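Local coordinates for protein putative adhesin (Parabacteroides distasonis, PDB 3LJY) that is of unknown molecular function but, as a putative lipoprotein adhesin with a head domain of the auto-transporter adhesin type, probably takes part in cell adhesion, at residues P41-V46 against K83-W88; I17-Y22 against V56-K61; A188-S193 against H205-L210; E125-G130 against N145-D150. One frame throughout, in Å; residues are numbered along the deposited sequence.

Contact 1: residues P41-V46 against K83-W88; sequences PSTVEV and KTNSKW
Val-44 and Glu-45 pair with Thr-84 and Lys-83 in an antiparallel strand pair, 43-46 against 83-86, with the axes of these short segments 4.8 Å apart. Glu-45 and Lys-83 form the hydrogen-bonded pair: Glu-45 N reaches Lys-83 O at 2.9 Å, and Lys-83 N returns the bond to Glu-45 O. Beyond this pair, side chains take over from the backbone. Thr-84 turns its hydroxyl anti to the backbone N (chi1 -179°), which carries OG1 across to donate to Thr-43 O at 2.8 Å; Tyr-22 OH bonds to the same hydroxyl. Val-44 lies alongside and points the same way, its CG2 packed against Thr-84 OG1 at 3.6 Å.

This antiparallel pairing lies at the N-terminal end of the beta-solenoid: strand 80-86 runs parallel to 32-37 on one side and takes 43-49 antiparallel on the other. Where strand 43-46 begins, the amide of Asn-85 stands in for a backbone carbonyl, its OD1 accepting from Thr-43 N at 3.2 Å with the N-H nearly straight (162°). Ser-42 OG reaches in from the other segment and donates to Asn-85 O at 2.7 Å. A water bridges Thr-43 OG1 and Lys-83 O. On the same face as that water, Glu-45 OE1 rests against the aliphatic CD of Lys-83 at 3.6 Å rather than against its amine, while Glu-45 OE2 bonds to Ser-14.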
# COMPACT_ATOMS: atom_id res chain seq x y z
N PRO A 41 16.61 9.72 15.48
CA PRO A 41 15.52 9.70 16.43
C PRO A 41 14.19 10.08 15.77
O PRO A 41 14.12 11.05 15.01
CB PRO A 41 15.93 10.76 17.46
CG PRO A 41 17.40 10.81 17.36
CD PRO A 41 17.73 10.56 15.93
N SER A 42 13.15 9.29 16.07
CA SER A 42 11.84 9.48 15.48
C SER A 42 11.25 10.82 15.83
O SER A 42 11.24 11.23 16.99
CB SER A 42 10.92 8.34 15.88
OG SER A 42 11.33 7.17 15.19
N THR A 43 10.78 11.52 14.80
CA THR A 43 10.02 12.76 14.97
C THR A 43 8.71 12.63 14.17
O THR A 43 8.61 11.82 13.25
CB THR A 43 10.86 13.99 14.52
OG1 THR A 43 11.30 13.85 13.15
CG2 THR A 43 12.11 14.18 15.44
N VAL A 44 7.70 13.41 14.57
CA VAL A 44 6.52 13.65 13.77
C VAL A 44 6.40 15.16 13.53
O VAL A 44 6.37 15.93 14.47
CB VAL A 44 5.23 13.11 14.47
CG1 VAL A 44 3.99 13.51 13.66
CG2 VAL A 44 5.30 11.57 14.70
N GLU A 45 6.37 15.58 12.26
CA GLU A 45 6.06 16.96 11.88
C GLU A 45 4.69 17.04 11.24
O GLU A 45 4.41 16.28 10.33
CB GLU A 45 7.07 17.49 10.87
CG GLU A 45 6.85 18.98 10.44
CD GLU A 45 7.94 19.50 9.48
OE1 GLU A 45 8.63 18.69 8.81
OE2 GLU A 45 8.09 20.74 9.39
N VAL A 46 3.87 17.98 11.68
CA VAL A 46 2.52 18.17 11.14
C VAL A 46 2.36 19.58 10.57
O VAL A 46 2.60 20.56 11.25
CB VAL A 46 1.46 17.88 12.22
CG1 VAL A 46 0.06 18.35 11.76
CG2 VAL A 46 1.47 16.36 12.57
N LYS A 83 5.00 14.20 8.29
CA LYS A 83 6.35 13.76 7.92
C LYS A 83 7.01 13.14 9.16
O LYS A 83 7.22 13.82 10.17
CB LYS A 83 7.18 14.95 7.44
CG LYS A 83 8.50 14.57 6.83
CD LYS A 83 9.37 15.78 6.75
CE LYS A 83 10.62 15.53 5.96
NZ LYS A 83 11.32 14.50 6.63
N THR A 84 7.33 11.85 9.07
CA THR A 84 7.79 11.07 10.22
C THR A 84 8.74 9.95 9.78
O THR A 84 8.82 9.63 8.62
CB THR A 84 6.61 10.49 11.05
OG1 THR A 84 7.09 9.75 12.18
CG2 THR A 84 5.70 9.59 10.20
N ASN A 85 9.49 9.41 10.74
CA ASN A 85 10.47 8.35 10.48
C ASN A 85 10.59 7.34 11.63
O ASN A 85 10.26 7.66 12.77
CB ASN A 85 11.85 8.96 10.19
CG ASN A 85 12.49 9.58 11.43
OD1 ASN A 85 12.01 10.59 11.97
ND2 ASN A 85 13.60 9.00 11.87
N SER A 86 11.06 6.14 11.30
CA SER A 86 11.34 5.11 12.31
C SER A 86 12.33 4.09 11.75
O SER A 86 12.66 4.14 10.57
CB SER A 86 10.07 4.41 12.79
OG SER A 86 9.59 3.51 11.81
N LYS A 87 12.81 3.19 12.61
CA LYS A 87 13.86 2.27 12.19
C LYS A 87 13.29 1.19 11.30
O LYS A 87 13.98 0.67 10.43
CB LYS A 87 14.54 1.62 13.39
CG LYS A 87 14.99 2.56 14.51
CD LYS A 87 15.86 1.84 15.52
CE LYS A 87 15.92 2.53 16.90
NZ LYS A 87 15.24 1.72 17.99
N TRP A 88 12.01 0.86 11.51
CA TRP A 88 11.36 -0.24 10.83
C TRP A 88 9.91 0.05 10.50
O TRP A 88 9.26 0.77 11.23
CB TRP A 88 11.40 -1.50 11.73
CG TRP A 88 12.77 -1.89 12.26
CD1 TRP A 88 13.23 -1.72 13.53
CD2 TRP A 88 13.83 -2.52 11.54
NE1 TRP A 88 14.50 -2.19 13.64
CE2 TRP A 88 14.90 -2.69 12.43
CE3 TRP A 88 13.99 -2.95 10.21
CZ2 TRP A 88 16.12 -3.28 12.06
CZ3 TRP A 88 15.20 -3.54 9.83
CH2 TRP A 88 16.25 -3.70 10.76
O HOH W 1 9.59 14.61 11.07

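Contact 2: residues I17-Y22 against V56-K61; sequences ISVADY and VNIEVK
Ile-58 meets Ile-17 and Val-19 with three of its side-chain carbons, and the branches divide the work. CB already lies 4.2 Å from Ile-17 CD1. From it, CG2 stands anti to the backbone N and touches Val-19 CG1 at 4.0 Å, the two side chains crossing at about a right angle. The other branch, CG1, leaves on the side away from the carbonyl carbon (chi1 -55°) and carries the chain out to CD1. That methyl ends against Ile-17 CD1 at 3.9 Å, so the two isoleucines reach toward each other tip to tip.

Two residues further on, Val-60 splits its methyls in the same manner. CG1 packs on Ala-20 CB and Tyr-22 CB, CG2 on Val-19 CB, and the closest approach is Val-60 CG2 to Ala-20 O at 3.7 Å. All of this is packing by van der Waals contact.

The contact joins two layers. Strand 56-61 is the outermost strand of its sheet, pairing with 64-69, whose Leu-65 touches both Ile-58 and Val-60. On the opposing side, Ile-17, at the end of strand 12-18, bonds through its backbone to Val-44 of strand 43-49, and Val-19 to Ser-42 just before that strand; Val-44 also packs on both Val-19 and Ile-58.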
# COMPACT_ATOMS: atom_id res chain seq x y z
N ILE A 17 7.57 17.40 16.72
CA ILE A 17 7.86 16.83 18.04
C ILE A 17 8.61 15.51 17.90
O ILE A 17 8.71 14.96 16.80
CB ILE A 17 6.57 16.58 18.88
CG1 ILE A 17 5.67 15.52 18.23
CG2 ILE A 17 5.79 17.87 19.05
CD1 ILE A 17 4.67 14.83 19.21
N SER A 18 9.15 15.03 19.03
CA SER A 18 9.83 13.75 19.15
C SER A 18 8.86 12.71 19.64
O SER A 18 8.04 13.00 20.51
CB SER A 18 10.98 13.83 20.16
OG SER A 18 12.08 14.53 19.61
N VAL A 19 8.98 11.49 19.13
CA VAL A 19 8.09 10.40 19.50
C VAL A 19 8.92 9.16 19.79
O VAL A 19 10.09 9.09 19.36
CB VAL A 19 7.06 10.11 18.37
CG1 VAL A 19 6.06 11.26 18.27
CG2 VAL A 19 7.77 9.86 17.05
N ALA A 20 8.34 8.21 20.54
CA ALA A 20 9.00 6.91 20.77
C ALA A 20 9.11 6.26 19.41
O ALA A 20 8.39 6.62 18.49
CB ALA A 20 8.22 6.03 21.74
N ASP A 21 10.01 5.32 19.27
CA ASP A 21 10.13 4.57 18.02
C ASP A 21 8.90 3.66 17.81
O ASP A 21 8.30 3.16 18.77
CB ASP A 21 11.44 3.77 17.97
CG ASP A 21 11.79 3.32 16.57
OD1 ASP A 21 12.03 4.20 15.71
OD2 ASP A 21 11.82 2.08 16.33
N TYR A 22 8.53 3.46 16.55
CA TYR A 22 7.33 2.73 16.20
C TYR A 22 7.65 1.88 14.96
O TYR A 22 8.54 2.22 14.20
CB TYR A 22 6.18 3.71 15.94
CG TYR A 22 6.45 4.67 14.80
CD1 TYR A 22 6.23 4.29 13.47
CD2 TYR A 22 6.96 5.94 15.03
CE1 TYR A 22 6.50 5.16 12.43
CE2 TYR A 22 7.24 6.80 14.00
CZ TYR A 22 7.01 6.41 12.72
OH TYR A 22 7.29 7.27 11.72
N VAL A 56 -4.62 18.34 17.20
CA VAL A 56 -3.86 17.25 16.60
C VAL A 56 -3.33 16.34 17.69
O VAL A 56 -2.58 16.78 18.53
CB VAL A 56 -2.68 17.79 15.77
CG1 VAL A 56 -1.74 16.63 15.30
CG2 VAL A 56 -3.20 18.61 14.58
N ASN A 57 -3.73 15.07 17.66
CA ASN A 57 -3.32 14.11 18.68
C ASN A 57 -2.34 13.09 18.09
O ASN A 57 -2.74 12.25 17.32
CB ASN A 57 -4.56 13.44 19.27
CG ASN A 57 -4.26 12.56 20.46
OD1 ASN A 57 -3.37 12.86 21.27
ND2 ASN A 57 -5.01 11.47 20.58
N ILE A 58 -1.08 13.18 18.46
CA ILE A 58 -0.04 12.26 18.00
C ILE A 58 0.29 11.26 19.11
O ILE A 58 0.72 11.68 20.18
CB ILE A 58 1.26 13.05 17.63
CG1 ILE A 58 0.95 14.16 16.59
CG2 ILE A 58 2.31 12.11 17.08
CD1 ILE A 58 2.00 15.23 16.43
N GLU A 59 0.09 9.96 18.89
CA GLU A 59 0.40 8.95 19.91
C GLU A 59 1.23 7.83 19.31
O GLU A 59 1.00 7.44 18.18
CB GLU A 59 -0.88 8.37 20.51
CG GLU A 59 -1.60 9.32 21.48
CD GLU A 59 -3.04 8.86 21.82
OE1 GLU A 59 -3.64 8.08 21.03
OE2 GLU A 59 -3.58 9.27 22.88
N VAL A 60 2.19 7.33 20.09
CA VAL A 60 2.80 6.00 19.90
C VAL A 60 2.46 5.14 21.12
O VAL A 60 2.83 5.48 22.23
CB VAL A 60 4.34 6.08 19.73
CG1 VAL A 60 4.98 4.69 19.76
CG2 VAL A 60 4.71 6.80 18.45
N LYS A 61 1.75 4.03 20.90
CA LYS A 61 1.34 3.08 21.93
C LYS A 61 1.76 1.72 21.45
O LYS A 61 1.45 1.37 20.33
CB LYS A 61 -0.18 3.03 22.10
CG LYS A 61 -0.91 4.28 22.54
CD LYS A 61 -2.38 3.88 22.86
CE LYS A 61 -3.43 4.91 22.37
NZ LYS A 61 -4.63 4.21 21.80

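Contact 3: residues A188-S193 against H205-L210; sequences AVPQLS and HATDNL
Gln-191 folds back on itself, chi1 -52° followed by chi2 -58°, and Asp-208 sends CG anti to its backbone N, so the two polar ends arrive side by side. NE2 donates to Asp-208 OD2 at 2.7 Å. The carboxylate takes it on its anti lone pair, and its plane is turned nearly perpendicular to the amide plane (83°), while OD2 keeps close to the amide's own plane.

The segments run parallel. Val-189 N bonds to His-205 O at 2.9 Å, and Thr-207 N returns to Val-189 O from above the carbonyl plane. The register then slips by one residue, a beta bulge, where both segments turn a corner of the solenoid. Past it, Asn-209 N meets Pro-190 O at 2.9 Å, and Leu-192 N meets Asn-209 O at 3.0 Å. Pro-190 has no N-H to offer, and Thr-207 OG1 merely packs beside its ring, 3.6 Å from CG. On the face opposite Gln-191, Leu-192 CD2 touches Leu-210 CD1 at 4.0 Å and Leu-192 CB lies against Ala-206 CB.

The amide-carboxylate bond thus lies at the corner, at the exposed Asp-208, while the leucines are buried on the face away from Gln-191; the N-H probably stabilises the carboxylate's negative charge without neutralising it.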
# COMPACT_ATOMS: atom_id res chain seq x y z
N ALA A 188 9.25 -9.64 -12.05
CA ALA A 188 9.65 -10.97 -12.47
C ALA A 188 9.53 -11.92 -11.31
O ALA A 188 10.20 -11.76 -10.30
CB ALA A 188 11.12 -10.90 -12.96
N VAL A 189 8.66 -12.92 -11.44
CA VAL A 189 8.46 -13.93 -10.38
C VAL A 189 8.68 -15.32 -10.91
O VAL A 189 7.90 -15.79 -11.71
CB VAL A 189 7.04 -13.85 -9.79
CG1 VAL A 189 6.86 -14.94 -8.71
CG2 VAL A 189 6.74 -12.43 -9.26
N PRO A 190 9.72 -16.02 -10.46
CA PRO A 190 9.88 -17.43 -10.90
C PRO A 190 8.72 -18.38 -10.59
O PRO A 190 8.27 -19.12 -11.47
CB PRO A 190 11.16 -17.87 -10.20
CG PRO A 190 11.94 -16.54 -9.95
CD PRO A 190 10.85 -15.59 -9.61
N GLN A 191 8.25 -18.41 -9.36
CA GLN A 191 7.17 -19.32 -8.95
C GLN A 191 5.92 -18.53 -8.59
O GLN A 191 5.80 -18.00 -7.48
CB GLN A 191 7.60 -20.18 -7.74
CG GLN A 191 8.93 -20.91 -7.89
CD GLN A 191 8.95 -21.83 -9.07
OE1 GLN A 191 7.95 -22.48 -9.39
NE2 GLN A 191 10.08 -21.87 -9.75
N LEU A 192 4.99 -18.43 -9.54
CA LEU A 192 3.86 -17.51 -9.37
C LEU A 192 2.56 -18.27 -9.38
O LEU A 192 2.36 -19.11 -10.20
CB LEU A 192 3.86 -16.40 -10.46
CG LEU A 192 2.78 -15.31 -10.35
CD1 LEU A 192 2.90 -14.60 -9.02
CD2 LEU A 192 2.82 -14.34 -11.53
N SER A 193 1.68 -17.98 -8.42
CA SER A 193 0.29 -18.40 -8.52
C SER A 193 -0.62 -17.18 -8.49
O SER A 193 -0.42 -16.23 -7.75
CB SER A 193 -0.09 -19.45 -7.46
OG SER A 193 -0.49 -18.84 -6.26
N HIS A 205 4.20 -11.46 -14.64
CA HIS A 205 5.41 -11.94 -15.29
C HIS A 205 5.98 -13.12 -14.47
O HIS A 205 6.47 -12.96 -13.37
CB HIS A 205 6.41 -10.79 -15.47
CG HIS A 205 7.69 -11.20 -16.13
ND1 HIS A 205 8.84 -10.45 -16.06
CD2 HIS A 205 8.01 -12.31 -16.84
CE1 HIS A 205 9.81 -11.07 -16.71
NE2 HIS A 205 9.33 -12.20 -17.19
N ALA A 206 5.85 -14.33 -15.01
CA ALA A 206 6.40 -15.56 -14.39
C ALA A 206 7.59 -15.99 -15.23
O ALA A 206 7.54 -15.90 -16.45
CB ALA A 206 5.33 -16.67 -14.32
N THR A 207 8.67 -16.42 -14.59
CA THR A 207 9.90 -16.74 -15.31
C THR A 207 10.30 -18.22 -15.19
O THR A 207 11.34 -18.63 -15.66
CB THR A 207 11.11 -15.84 -14.88
OG1 THR A 207 11.30 -15.95 -13.47
CG2 THR A 207 10.87 -14.37 -15.24
N ASP A 208 9.44 -19.03 -14.58
CA ASP A 208 9.69 -20.47 -14.48
C ASP A 208 8.37 -21.26 -14.48
O ASP A 208 8.14 -22.10 -15.33
CB ASP A 208 10.56 -20.81 -13.26
CG ASP A 208 10.94 -22.31 -13.20
OD1 ASP A 208 11.11 -22.97 -14.25
OD2 ASP A 208 11.05 -22.84 -12.08
N ASN A 209 7.48 -20.95 -13.54
CA ASN A 209 6.22 -21.67 -13.41
C ASN A 209 5.08 -20.77 -13.04
O ASN A 209 5.18 -20.04 -12.07
CB ASN A 209 6.36 -22.68 -12.28
CG ASN A 209 6.87 -23.98 -12.75
OD1 ASN A 209 8.04 -24.32 -12.52
ND2 ASN A 209 6.03 -24.73 -13.45
N LEU A 210 3.99 -20.83 -13.81
CA LEU A 210 2.77 -20.06 -13.50
C LEU A 210 1.59 -20.99 -13.24
O LEU A 210 1.29 -21.85 -14.05
CB LEU A 210 2.43 -19.05 -14.63
CG LEU A 210 1.08 -18.31 -14.57
CD1 LEU A 210 1.02 -17.34 -13.39
CD2 LEU A 210 0.81 -17.62 -15.91

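Contact 4: residues E125-G130 against N145-D150; sequences ETVTVG and NHLEAD
Thr-126 and His-146 lie side by side and point the same way, and the threonine grips the ring with both of its branches. Its hydroxyl stands anti to the carbonyl carbon (chi1 -49°) and OG1 hydrogen-bonds ND1 of His-146 at 2.8 Å, where either atom could be the donor. Its methyl comes over the ring instead: CG2 makes a CH-pi contact 3.7 Å from the ring centroid, displaced toward the rim. The far nitrogen of the same ring is taken within its own segment, His-146 NE2 donating to Glu-148 OE2 at 2.6 Å on the anti lone pair. Glu-148 has a second partner for its other oxygen in Asn-168, which ties the histidine's orientation to the next coil.

Underneath, parallel strands 127-129 and 147-149 stack as successive turns of the solenoid, in a small parallel sheet completed by 106-107 and 167-169. Val-127 N bonds His-146 O at 2.8 Å, and Glu-148 N answers with Val-127 O. On the buried face Leu-147 bends its CD1 toward the neighbouring strand, 3.7 Å from Val-127 CG1 and close to Val-129 CG2. At the end where the strands enter, a water accepts from His-146 N at 2.9 Å and approaches Glu-125 O. At the exit, where both segments turn a corner, Asp-150 N makes only weak bonds to Val-129 O and Gly-130 O.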
# COMPACT_ATOMS: atom_id res chain seq x y z
N GLU A 125 10.61 4.16 -3.40
CA GLU A 125 12.00 3.69 -3.56
C GLU A 125 12.05 2.19 -3.32
O GLU A 125 11.08 1.57 -2.87
CB GLU A 125 12.94 4.39 -2.58
CG GLU A 125 12.88 5.91 -2.57
CD GLU A 125 13.28 6.55 -3.91
OE1 GLU A 125 14.10 5.97 -4.65
OE2 GLU A 125 12.75 7.65 -4.21
N THR A 126 13.22 1.61 -3.56
CA THR A 126 13.38 0.16 -3.55
C THR A 126 12.97 -0.42 -2.20
O THR A 126 13.45 0.03 -1.15
CB THR A 126 14.83 -0.23 -3.91
OG1 THR A 126 15.20 0.47 -5.09
CG2 THR A 126 15.00 -1.76 -4.17
N VAL A 127 12.06 -1.40 -2.24
CA VAL A 127 11.64 -2.18 -1.08
C VAL A 127 12.35 -3.51 -1.12
O VAL A 127 12.07 -4.34 -1.98
CB VAL A 127 10.10 -2.39 -1.04
CG1 VAL A 127 9.68 -3.27 0.14
CG2 VAL A 127 9.37 -1.02 -0.94
N THR A 128 13.30 -3.72 -0.20
CA THR A 128 14.07 -4.97 -0.12
C THR A 128 13.64 -5.73 1.13
O THR A 128 14.08 -5.43 2.21
CB THR A 128 15.57 -4.71 -0.09
OG1 THR A 128 15.93 -3.91 -1.22
CG2 THR A 128 16.39 -6.04 -0.09
N VAL A 129 12.75 -6.71 0.98
CA VAL A 129 12.19 -7.36 2.16
C VAL A 129 12.11 -8.87 1.95
O VAL A 129 12.19 -9.35 0.83
CB VAL A 129 10.80 -6.77 2.58
CG1 VAL A 129 10.92 -5.23 2.91
CG2 VAL A 129 9.79 -6.99 1.54
N GLY A 130 11.98 -9.62 3.03
CA GLY A 130 11.68 -11.03 2.89
C GLY A 130 10.31 -11.17 2.27
O GLY A 130 10.14 -11.84 1.27
N ASN A 145 7.10 1.15 -6.79
CA ASN A 145 8.04 1.43 -7.87
C ASN A 145 9.05 0.29 -8.07
O ASN A 145 9.34 -0.07 -9.20
CB ASN A 145 8.77 2.77 -7.65
CG ASN A 145 7.87 4.00 -7.83
OD1 ASN A 145 6.71 3.91 -8.24
ND2 ASN A 145 8.41 5.16 -7.49
N HIS A 146 9.60 -0.26 -6.99
CA HIS A 146 10.65 -1.25 -7.14
C HIS A 146 10.72 -2.20 -5.93
O HIS A 146 10.92 -1.77 -4.81
CB HIS A 146 11.95 -0.52 -7.41
CG HIS A 146 13.14 -1.41 -7.63
ND1 HIS A 146 14.43 -0.97 -7.41
CD2 HIS A 146 13.25 -2.69 -8.05
CE1 HIS A 146 15.28 -1.95 -7.69
NE2 HIS A 146 14.58 -3.01 -8.07
N LEU A 147 10.51 -3.49 -6.17
CA LEU A 147 10.55 -4.52 -5.11
C LEU A 147 11.67 -5.54 -5.37
O LEU A 147 11.91 -5.94 -6.50
CB LEU A 147 9.18 -5.24 -5.04
CG LEU A 147 9.04 -6.33 -3.94
CD1 LEU A 147 8.96 -5.72 -2.52
CD2 LEU A 147 7.89 -7.27 -4.22
N GLU A 148 12.40 -5.90 -4.33
CA GLU A 148 13.31 -7.05 -4.37
C GLU A 148 13.00 -7.92 -3.14
O GLU A 148 13.29 -7.55 -2.01
CB GLU A 148 14.79 -6.64 -4.41
CG GLU A 148 15.18 -5.70 -5.56
CD GLU A 148 15.25 -6.34 -6.98
OE1 GLU A 148 15.37 -7.59 -7.14
OE2 GLU A 148 15.23 -5.56 -7.96
N ALA A 149 12.34 -9.05 -3.37
CA ALA A 149 11.70 -9.81 -2.29
C ALA A 149 11.89 -11.31 -2.44
O ALA A 149 12.16 -11.81 -3.53
CB ALA A 149 10.17 -9.47 -2.20
N ASP A 150 11.76 -12.01 -1.33
CA ASP A 150 11.64 -13.46 -1.35
C ASP A 150 10.21 -13.85 -1.74
O ASP A 150 10.00 -14.77 -2.53
CB ASP A 150 12.07 -14.05 0.01
CG ASP A 150 13.58 -13.91 0.27
OD1 ASP A 150 14.33 -14.27 -0.66
OD2 ASP A 150 14.03 -13.46 1.37
O HOH W 2 9.09 0.62 -4.30

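Contacts 1 and 2 adjoin at the N-terminal end, where Val-44 N bonds to Ile-17 O. They share no strand, but 12-18 of contact 2 is the antiparallel neighbour of 43-49 of contact 1, and 56-61 comes from another sheet. Contact 1 is partly buried and bound by polar groups, whereas contact 2 is a surface contact of apolar side chains, with backbone carbonyls beside Val-60. Contacts 3 and 4 belong to the parallel coils, centres about 16 Å apart, and both sit where the chain turns corners. Each sets polar side chains apart from a buried apolar face, but contact 4 keeps its register, while contact 3 slips by one at a bulge. Contacts 1 and 3 lie on opposite sides of the chain's centre.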